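Side-chain contacts in endoglucanase EG-II (Hypocrea jecorina, PDB 3QR3), which hydrolyses internal beta-1,4-glucosidic bonds of cellulose with a TIM-barrel catalytic domain of glycoside hydrolase family 5: residues Q67-N72 / S84-L89; V102-Y107 / S130-K135. All blocks are in the same frame, centred on the assembly; numbering follows the deposited sequence.

Contact 1 of 2, residues Q67-N72 / S84-L89; sequences QYLVNN and SKYDQL
In the crossover that links strand 59-64 to strand 99-104 of this TIM barrel, the short helix 66-69 meets the long helix 80-95 through two side-chain pairs, Tyr68 with Lys85 and Leu69 with Tyr86. Tyr68 reaches across with the far end of its ring. Its CG stands anti to the backbone N (chi1 179°), which sends the phenol toward helix 80-95 until OH lies 3.6 Å from Lys85 CB and 4.0 Å from Lys85 CG. The hydroxyl thus rests on the aliphatic root of the lysine, whose chain bends at its second torsion and carries NZ away to the carbonyl oxygen of Phe35. The ring of Phe35 also receives that ammonium in a cation-pi contact. Such a crossover is a beta-alpha-beta unit, here enlarged by an extra helical turn that a Schellman motif closes: Asn71, with positive phi, follows the turn, and Asn72 N bonds back to Gln67 O at 2.8 Å. Just before that ending, Leu69 supplies the second pair. One methyl, CD2, does the touching, lying 4.1 Å from Tyr86 CB and 4.2 Å from Tyr86 CD2, so that it sits obliquely at the root of the ring. The far end of Tyr86 runs on to the barrel, where OH hydrogen-bonds to the carbonyl oxygen of Leu62, and Phe13 packs edge-to-face with its ring.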
ATOM      1  N   GLN A  67      11.392 -10.972   1.246  1.00 16.20           N
ATOM      2  CA  GLN A  67      12.492 -11.855   0.845  1.00 19.74           C
ATOM      3  C   GLN A  67      13.412 -11.164  -0.142  1.00 21.41           C
ATOM      4  O   GLN A  67      14.621 -11.378  -0.135  1.00 17.13           O
ATOM      5  CB  GLN A  67      11.966 -13.170   0.248  1.00 15.26           C
ATOM      6  CG  GLN A  67      11.333 -14.110   1.285  1.00 17.97           C
ATOM      7  CD  GLN A  67       9.846 -13.837   1.511  1.00 19.24           C
ATOM      8  OE1 GLN A  67       9.374 -12.697   1.384  1.00 16.61           O
ATOM      9  NE2 GLN A  67       9.096 -14.890   1.824  1.00 15.72           N
ATOM     10  N   TYR A  68      12.837 -10.324  -0.992  1.00 17.82           N
ATOM     11  CA  TYR A  68      13.635  -9.611  -1.978  1.00 19.40           C
ATOM     12  C   TYR A  68      14.626  -8.648  -1.309  1.00 20.43           C
ATOM     13  O   TYR A  68      15.804  -8.593  -1.672  1.00 18.47           O
ATOM     14  CB  TYR A  68      12.744  -8.833  -2.957  1.00 14.42           C
ATOM     15  CG  TYR A  68      13.569  -8.077  -3.961  1.00 17.20           C
ATOM     16  CD1 TYR A  68      14.172  -8.735  -5.027  1.00 19.79           C
ATOM     17  CD2 TYR A  68      13.780  -6.715  -3.824  1.00 17.59           C
ATOM     18  CE1 TYR A  68      14.950  -8.057  -5.932  1.00 19.02           C
ATOM     19  CE2 TYR A  68      14.552  -6.021  -4.728  1.00 19.93           C
ATOM     20  CZ  TYR A  68      15.135  -6.699  -5.778  1.00 16.35           C
ATOM     21  OH  TYR A  68      15.908  -6.004  -6.671  1.00 18.99           O
ATOM     22  N   LEU A  69      14.139  -7.883  -0.337  1.00 16.50           N
ATOM     23  CA  LEU A  69      14.946  -6.826   0.267  1.00 16.18           C
ATOM     24  C   LEU A  69      16.143  -7.379   1.025  1.00 16.87           C
ATOM     25  O   LEU A  69      17.203  -6.758   1.054  1.00 17.68           O
ATOM     26  CB  LEU A  69      14.097  -5.930   1.184  1.00 13.20           C
ATOM     27  CG  LEU A  69      13.089  -5.032   0.454  1.00 19.00           C
ATOM     28  CD1 LEU A  69      12.291  -4.206   1.442  1.00 22.93           C
ATOM     29  CD2 LEU A  69      13.774  -4.130  -0.579  1.00 16.80           C
ATOM     30  N   VAL A  70      15.976  -8.545   1.637  1.00 17.24           N
ATOM     31  CA  VAL A  70      17.061  -9.154   2.389  1.00 18.09           C
ATOM     32  C   VAL A  70      17.671 -10.333   1.627  1.00 21.90           C
ATOM     33  O   VAL A  70      18.436 -11.106   2.186  1.00 22.55           O
ATOM     34  CB  VAL A  70      16.594  -9.621   3.774  1.00 21.65           C
ATOM     35  CG1 VAL A  70      16.197  -8.418   4.638  1.00 18.20           C
ATOM     36  CG2 VAL A  70      15.442 -10.612   3.645  1.00 19.45           C
ATOM     37  N   ASN A  71      17.328 -10.456   0.348  1.00 22.19           N
ATOM     38  CA  ASN A  71      17.750 -11.598  -0.464  1.00 19.52           C
ATOM     39  C   ASN A  71      17.640 -12.930   0.283  1.00 20.34           C
ATOM     40  O   ASN A  71      18.612 -13.688   0.372  1.00 21.97           O
ATOM     41  CB  ASN A  71      19.174 -11.393  -1.004  1.00 20.53           C
ATOM     42  CG  ASN A  71      19.537 -12.387  -2.118  1.00 29.62           C
ATOM     43  OD1 ASN A  71      18.713 -12.724  -2.962  1.00 29.27           O
ATOM     44  ND2 ASN A  71      20.785 -12.834  -2.124  1.00 25.94           N
ATOM     45  N   ASN A  72      16.454 -13.211   0.816  1.00 19.24           N
ATOM     46  CA  ASN A  72      16.173 -14.476   1.507  1.00 20.56           C
ATOM     47  C   ASN A  72      16.918 -14.721   2.819  1.00 20.57           C
ATOM     48  O   ASN A  72      16.828 -15.812   3.382  1.00 24.92           O
ATOM     49  CB  ASN A  72      16.367 -15.656   0.555  1.00 19.21           C
ATOM     50  CG  ASN A  72      15.449 -15.571  -0.653  1.00 27.17           C
ATOM     51  OD1 ASN A  72      14.220 -15.608  -0.520  1.00 24.13           O
ATOM     52  ND2 ASN A  72      16.036 -15.449  -1.838  1.00 21.41           N
ATOM     53  N   SER A  84      19.310  -1.181  -3.532  1.00 23.37           N
ATOM     54  CA  SER A  84      19.744  -0.239  -4.556  1.00 27.17           C
ATOM     55  C   SER A  84      18.733  -0.137  -5.710  1.00 23.04           C
ATOM     56  O   SER A  84      18.395   0.954  -6.171  1.00 21.93           O
ATOM     57  CB  SER A  84      21.118  -0.662  -5.091  1.00 23.08           C
ATOM     58  OG  SER A  84      21.534   0.189  -6.144  1.00 34.92           O
ATOM     59  N   LYS A  85      18.263  -1.285  -6.184  1.00 24.58           N
ATOM     60  CA  LYS A  85      17.255  -1.323  -7.237  1.00 17.09           C
ATOM     61  C   LYS A  85      15.928  -0.744  -6.736  1.00 20.91           C
ATOM     62  O   LYS A  85      15.337   0.117  -7.373  1.00 19.13           O
ATOM     63  CB  LYS A  85      17.053  -2.759  -7.730  1.00 18.89           C
ATOM     64  CG  LYS A  85      18.242  -3.339  -8.515  1.00 16.79           C
ATOM     65  CD  LYS A  85      18.492  -2.547  -9.802  1.00 19.32           C
ATOM     66  CE  LYS A  85      19.582  -3.196 -10.656  1.00 24.26           C
ATOM     67  NZ  LYS A  85      19.647  -2.582 -12.012  1.00 30.03           N
ATOM     68  N   TYR A  86      15.456  -1.222  -5.591  1.00 18.70           N
ATOM     69  CA  TYR A  86      14.190  -0.733  -5.044  1.00 19.33           C
ATOM     70  C   TYR A  86      14.238   0.764  -4.766  1.00 17.62           C
ATOM     71  O   TYR A  86      13.272   1.487  -5.018  1.00 16.01           O
ATOM     72  CB  TYR A  86      13.816  -1.507  -3.780  1.00 16.02           C
ATOM     73  CG  TYR A  86      12.481  -1.118  -3.201  1.00 16.79           C
ATOM     74  CD1 TYR A  86      11.301  -1.435  -3.857  1.00 15.69           C
ATOM     75  CD2 TYR A  86      12.401  -0.435  -1.991  1.00 13.93           C
ATOM     76  CE1 TYR A  86      10.068  -1.089  -3.322  1.00 17.26           C
ATOM     77  CE2 TYR A  86      11.185  -0.083  -1.446  1.00 14.51           C
ATOM     78  CZ  TYR A  86      10.022  -0.413  -2.109  1.00 15.13           C
ATOM     79  OH  TYR A  86       8.813  -0.054  -1.573  1.00 15.57           O
ATOM     80  N   ASP A  87      15.374   1.245  -4.277  1.00 18.07           N
ATOM     81  CA  ASP A  87      15.494   2.674  -3.982  1.00 17.07           C
ATOM     82  C   ASP A  87      15.362   3.544  -5.229  1.00 19.73           C
ATOM     83  O   ASP A  87      14.941   4.701  -5.143  1.00 18.83           O
ATOM     84  CB  ASP A  87      16.796   3.005  -3.247  1.00 18.09           C
ATOM     85  CG  ASP A  87      16.831   4.456  -2.761  1.00 29.18           C
ATOM     86  OD1 ASP A  87      15.860   4.880  -2.105  1.00 22.50           O
ATOM     87  OD2 ASP A  87      17.808   5.177  -3.050  1.00 30.76           O
ATOM     88  N   GLN A  88      15.712   3.004  -6.395  1.00 17.58           N
ATOM     89  CA  GLN A  88      15.556   3.777  -7.622  1.00 20.84           C
ATOM     90  C   GLN A  88      14.087   4.098  -7.849  1.00 15.94           C
ATOM     91  O   GLN A  88      13.743   5.190  -8.294  1.00 19.37           O
ATOM     92  CB  GLN A  88      16.119   3.039  -8.851  1.00 17.48           C
ATOM     93  CG  GLN A  88      17.626   2.925  -8.888  1.00 23.73           C
ATOM     94  CD  GLN A  88      18.106   2.054 -10.046  1.00 32.33           C
ATOM     95  OE1 GLN A  88      17.456   1.969 -11.086  1.00 35.51           O
ATOM     96  NE2 GLN A  88      19.244   1.408  -9.864  1.00 32.21           N
ATOM     97  N   LEU A  89      13.221   3.139  -7.556  1.00 15.57           N
ATOM     98  CA  LEU A  89      11.788   3.353  -7.735  1.00 16.14           C
ATOM     99  C   LEU A  89      11.274   4.341  -6.668  1.00 15.43           C
ATOM    100  O   LEU A  89      10.487   5.246  -6.957  1.00 15.33           O
ATOM    101  CB  LEU A  89      11.041   2.019  -7.668  1.00 15.74           C
ATOM    102  CG  LEU A  89       9.535   2.064  -7.932  1.00 18.73           C
ATOM    103  CD1 LEU A  89       9.263   2.583  -9.339  1.00 16.09           C
ATOM    104  CD2 LEU A  89       8.927   0.681  -7.725  1.00 15.27           C
TER

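Contact 2 of 2, residues V102-Y107 / S130-K135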
ATOM      1  N   VAL A 102       6.245   2.568   1.082  1.00 17.75           N
ATOM      2  CA  VAL A 102       7.036   1.348   1.027  1.00 16.95           C
ATOM      3  C   VAL A 102       6.171   0.251   1.627  1.00 17.71           C
ATOM      4  O   VAL A 102       5.816   0.307   2.802  1.00 18.35           O
ATOM      5  CB  VAL A 102       8.351   1.511   1.816  1.00 17.40           C
ATOM      6  CG1 VAL A 102       9.100   0.163   1.952  1.00 16.77           C
ATOM      7  CG2 VAL A 102       9.237   2.553   1.146  1.00 16.82           C
ATOM      8  N   ASP A 103       5.784  -0.720   0.808  1.00 19.40           N
ATOM      9  CA  ASP A 103       4.822  -1.742   1.236  1.00 18.81           C
ATOM     10  C   ASP A 103       5.459  -3.119   1.221  1.00 16.59           C
ATOM     11  O   ASP A 103       5.834  -3.623   0.160  1.00 18.97           O
ATOM     12  CB  ASP A 103       3.580  -1.727   0.332  1.00 20.31           C
ATOM     13  CG  ASP A 103       2.879  -3.081   0.260  1.00 26.95           C
ATOM     14  OD1 ASP A 103       2.622  -3.684   1.322  1.00 23.80           O
ATOM     15  OD2 ASP A 103       2.565  -3.538  -0.867  1.00 28.09           O
ATOM     16  N   ILE A 104       5.596  -3.720   2.400  1.00 17.93           N
ATOM     17  CA  ILE A 104       6.126  -5.079   2.504  1.00 15.45           C
ATOM     18  C   ILE A 104       4.980  -6.050   2.226  1.00 16.13           C
ATOM     19  O   ILE A 104       4.062  -6.168   3.019  1.00 17.03           O
ATOM     20  CB  ILE A 104       6.747  -5.329   3.892  1.00 20.09           C
ATOM     21  CG1 ILE A 104       7.851  -4.303   4.163  1.00 19.59           C
ATOM     22  CG2 ILE A 104       7.346  -6.729   3.972  1.00 18.02           C
ATOM     23  CD1 ILE A 104       9.010  -4.379   3.169  1.00 15.24           C
ATOM     24  N   HIS A 105       5.027  -6.723   1.079  1.00 14.54           N
ATOM     25  CA  HIS A 105       3.851  -7.427   0.569  1.00 15.53           C
ATOM     26  C   HIS A 105       3.833  -8.883   1.068  1.00 17.07           C
ATOM     27  O   HIS A 105       3.916  -9.816   0.273  1.00 19.32           O
ATOM     28  CB  HIS A 105       3.859  -7.370  -0.968  1.00 21.86           C
ATOM     29  CG  HIS A 105       2.501  -7.236  -1.584  1.00 19.15           C
ATOM     30  ND1 HIS A 105       1.750  -6.079  -1.494  1.00 24.03           N
ATOM     31  CD2 HIS A 105       1.761  -8.112  -2.302  1.00 14.27           C
ATOM     32  CE1 HIS A 105       0.603  -6.253  -2.130  1.00 21.37           C
ATOM     33  NE2 HIS A 105       0.587  -7.477  -2.633  1.00 23.27           N
ATOM     34  N   ASN A 106       3.720  -9.080   2.382  1.00 18.70           N
ATOM     35  CA  ASN A 106       3.952 -10.416   2.942  1.00 16.69           C
ATOM     36  C   ASN A 106       2.864 -11.090   3.783  1.00 15.62           C
ATOM     37  O   ASN A 106       3.091 -12.168   4.324  1.00 17.02           O
ATOM     38  CB  ASN A 106       5.270 -10.449   3.702  1.00 14.83           C
ATOM     39  CG  ASN A 106       6.444 -10.739   2.806  1.00 17.95           C
ATOM     40  OD1 ASN A 106       6.955 -11.855   2.781  1.00 17.02           O
ATOM     41  ND2 ASN A 106       6.883  -9.734   2.058  1.00 16.24           N
ATOM     42  N   TYR A 107       1.702 -10.463   3.898  1.00 15.18           N
ATOM     43  CA  TYR A 107       0.560 -11.075   4.564  1.00 18.49           C
ATOM     44  C   TYR A 107       0.893 -11.515   5.994  1.00 19.66           C
ATOM     45  O   TYR A 107       0.356 -12.509   6.483  1.00 14.01           O
ATOM     46  CB  TYR A 107       0.047 -12.252   3.729  1.00 17.16           C
ATOM     47  CG  TYR A 107      -0.238 -11.861   2.296  1.00 20.22           C
ATOM     48  CD1 TYR A 107       0.761 -11.910   1.334  1.00 18.30           C
ATOM     49  CD2 TYR A 107      -1.497 -11.418   1.912  1.00 18.43           C
ATOM     50  CE1 TYR A 107       0.514 -11.541   0.025  1.00 21.21           C
ATOM     51  CE2 TYR A 107      -1.756 -11.044   0.589  1.00 21.97           C
ATOM     52  CZ  TYR A 107      -0.742 -11.113  -0.341  1.00 22.16           C
ATOM     53  OH  TYR A 107      -0.972 -10.749  -1.645  1.00 20.73           O
ATOM     54  N   SER A 130      13.782  -1.445  10.944  1.00 16.71           N
ATOM     55  CA  SER A 130      14.768  -0.552  11.541  1.00 21.39           C
ATOM     56  C   SER A 130      15.742  -0.081  10.457  1.00 22.30           C
ATOM     57  O   SER A 130      16.109   1.095  10.384  1.00 19.40           O
ATOM     58  CB  SER A 130      15.505  -1.267  12.677  1.00 21.24           C
ATOM     59  OG  SER A 130      16.394  -0.391  13.337  1.00 35.58           O
ATOM     60  N   GLN A 131      16.141  -1.006   9.591  1.00 17.87           N
ATOM     61  CA  GLN A 131      17.047  -0.672   8.505  1.00 20.40           C
ATOM     62  C   GLN A 131      16.419   0.263   7.480  1.00 18.11           C
ATOM     63  O   GLN A 131      17.052   1.223   7.045  1.00 20.72           O
ATOM     64  CB  GLN A 131      17.549  -1.938   7.811  1.00 23.43           C
ATOM     65  CG  GLN A 131      18.412  -2.808   8.702  1.00 21.95           C
ATOM     66  CD  GLN A 131      18.853  -4.052   7.983  1.00 24.01           C
ATOM     67  OE1 GLN A 131      19.798  -4.021   7.202  1.00 20.08           O
ATOM     68  NE2 GLN A 131      18.160  -5.153   8.229  1.00 19.48           N
ATOM     69  N   LEU A 132      15.180  -0.015   7.089  1.00 20.30           N
ATOM     70  CA  LEU A 132      14.484   0.860   6.152  1.00 20.29           C
ATOM     71  C   LEU A 132      14.309   2.259   6.744  1.00 20.26           C
ATOM     72  O   LEU A 132      14.515   3.256   6.067  1.00 21.91           O
ATOM     73  CB  LEU A 132      13.133   0.260   5.763  1.00 22.29           C
ATOM     74  CG  LEU A 132      13.246  -0.999   4.904  1.00 24.37           C
ATOM     75  CD1 LEU A 132      11.885  -1.682   4.762  1.00 17.31           C
ATOM     76  CD2 LEU A 132      13.828  -0.619   3.543  1.00 20.25           C
ATOM     77  N   ALA A 133      13.937   2.323   8.015  1.00 14.69           N
ATOM     78  CA  ALA A 133      13.754   3.605   8.684  1.00 17.84           C
ATOM     79  C   ALA A 133      15.063   4.388   8.725  1.00 17.59           C
ATOM     80  O   ALA A 133      15.079   5.590   8.487  1.00 21.03           O
ATOM     81  CB  ALA A 133      13.227   3.386  10.100  1.00 17.50           C
ATOM     82  N   SER A 134      16.160   3.708   9.042  1.00 21.20           N
ATOM     83  CA  SER A 134      17.466   4.357   9.054  1.00 22.15           C
ATOM     84  C   SER A 134      17.812   4.911   7.670  1.00 23.77           C
ATOM     85  O   SER A 134      18.293   6.040   7.541  1.00 24.76           O
ATOM     86  CB  SER A 134      18.544   3.382   9.521  1.00 25.86           C
ATOM     87  OG  SER A 134      19.822   3.996   9.482  1.00 38.13           O
ATOM     88  N   LYS A 135      17.553   4.121   6.631  1.00 20.64           N
ATOM     89  CA  LYS A 135      17.838   4.571   5.271  1.00 20.46           C
ATOM     90  C   LYS A 135      17.017   5.810   4.922  1.00 22.98           C
ATOM     91  O   LYS A 135      17.524   6.749   4.320  1.00 23.45           O
ATOM     92  CB  LYS A 135      17.534   3.466   4.259  1.00 20.10           C
ATOM     93  CG  LYS A 135      17.823   3.861   2.807  1.00 21.24           C
ATOM     94  CD  LYS A 135      17.720   2.659   1.866  1.00 21.43           C
ATOM     95  CE  LYS A 135      18.203   3.015   0.465  1.00 27.21           C
ATOM     96  NZ  LYS A 135      19.681   3.217   0.413  1.00 24.44           N
TER
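Leu132, on helix 122-136, meets Val102 and Ile104 of strand 99-104, and these apolar contacts make up the whole junction between the two segments. A single methyl does the work on the helix side: Leu132 CD1 lies 4.4 Å from Val102 CG1 and 4.3 Å from Ile104 CD1. Because Val102 and Ile104 are two positions apart on an extended strand, both side chains leave the same face of the sheet, the outer one that the helices of a TIM barrel cover. Leu132 is extended toward them, its CG anti to the carbonyl carbon (chi1 -69°) and its second torsion extended as well. Around this group, Trp129 of the same helix touches both strand residues, while Ile83 of helix 80-95 packs on Leu132.

A side-chain hydrogen bond occupies the other face of the strand. Asp103, between the two apolar residues, is turned the opposite way, and its OD2 accepts a hydrogen bond from His105 ND1 at 2.7 Å. The N-H points to the oxygen at 157°, and the carboxylate uses its syn lone pair, with OD2 only 14° from the imidazole plane. This bond helps to set the ring's rotation just past the C-terminal end of the strand, the end of a TIM barrel where active sites lie.

With methyl groups alone at the junction, its cohesion probably comes from dispersion and the burial of apolar surface, whereas the side-chain hydrogen bond of this strand segment, His105 to Asp103, lies on the face turned toward the barrel interior.

How the contacts relate
From the N terminus, the chain leaves strand 59-64, forms helix 66-69 and, after a loop, enters helix 80-95; contact 1 closes that loop, with 11 residues between its segments. The same helix then leads into strand 99-104, where contact 2 opens, and segment 130-135 of helix 122-136 completes it after 22 intervening residues. The two contacts therefore run in series, neither nested nor crossed. Their centres are about 10 Å apart, and they touch directly: Leu69 CD1 approaches Ile104 CD1 to 3.7 Å, and Tyr86 OH comes within 3.4 Å of Val102 CA. Strand 99-104 is thus covered by elements from both sequence neighbours, tying successive beta-alpha units of the barrel together.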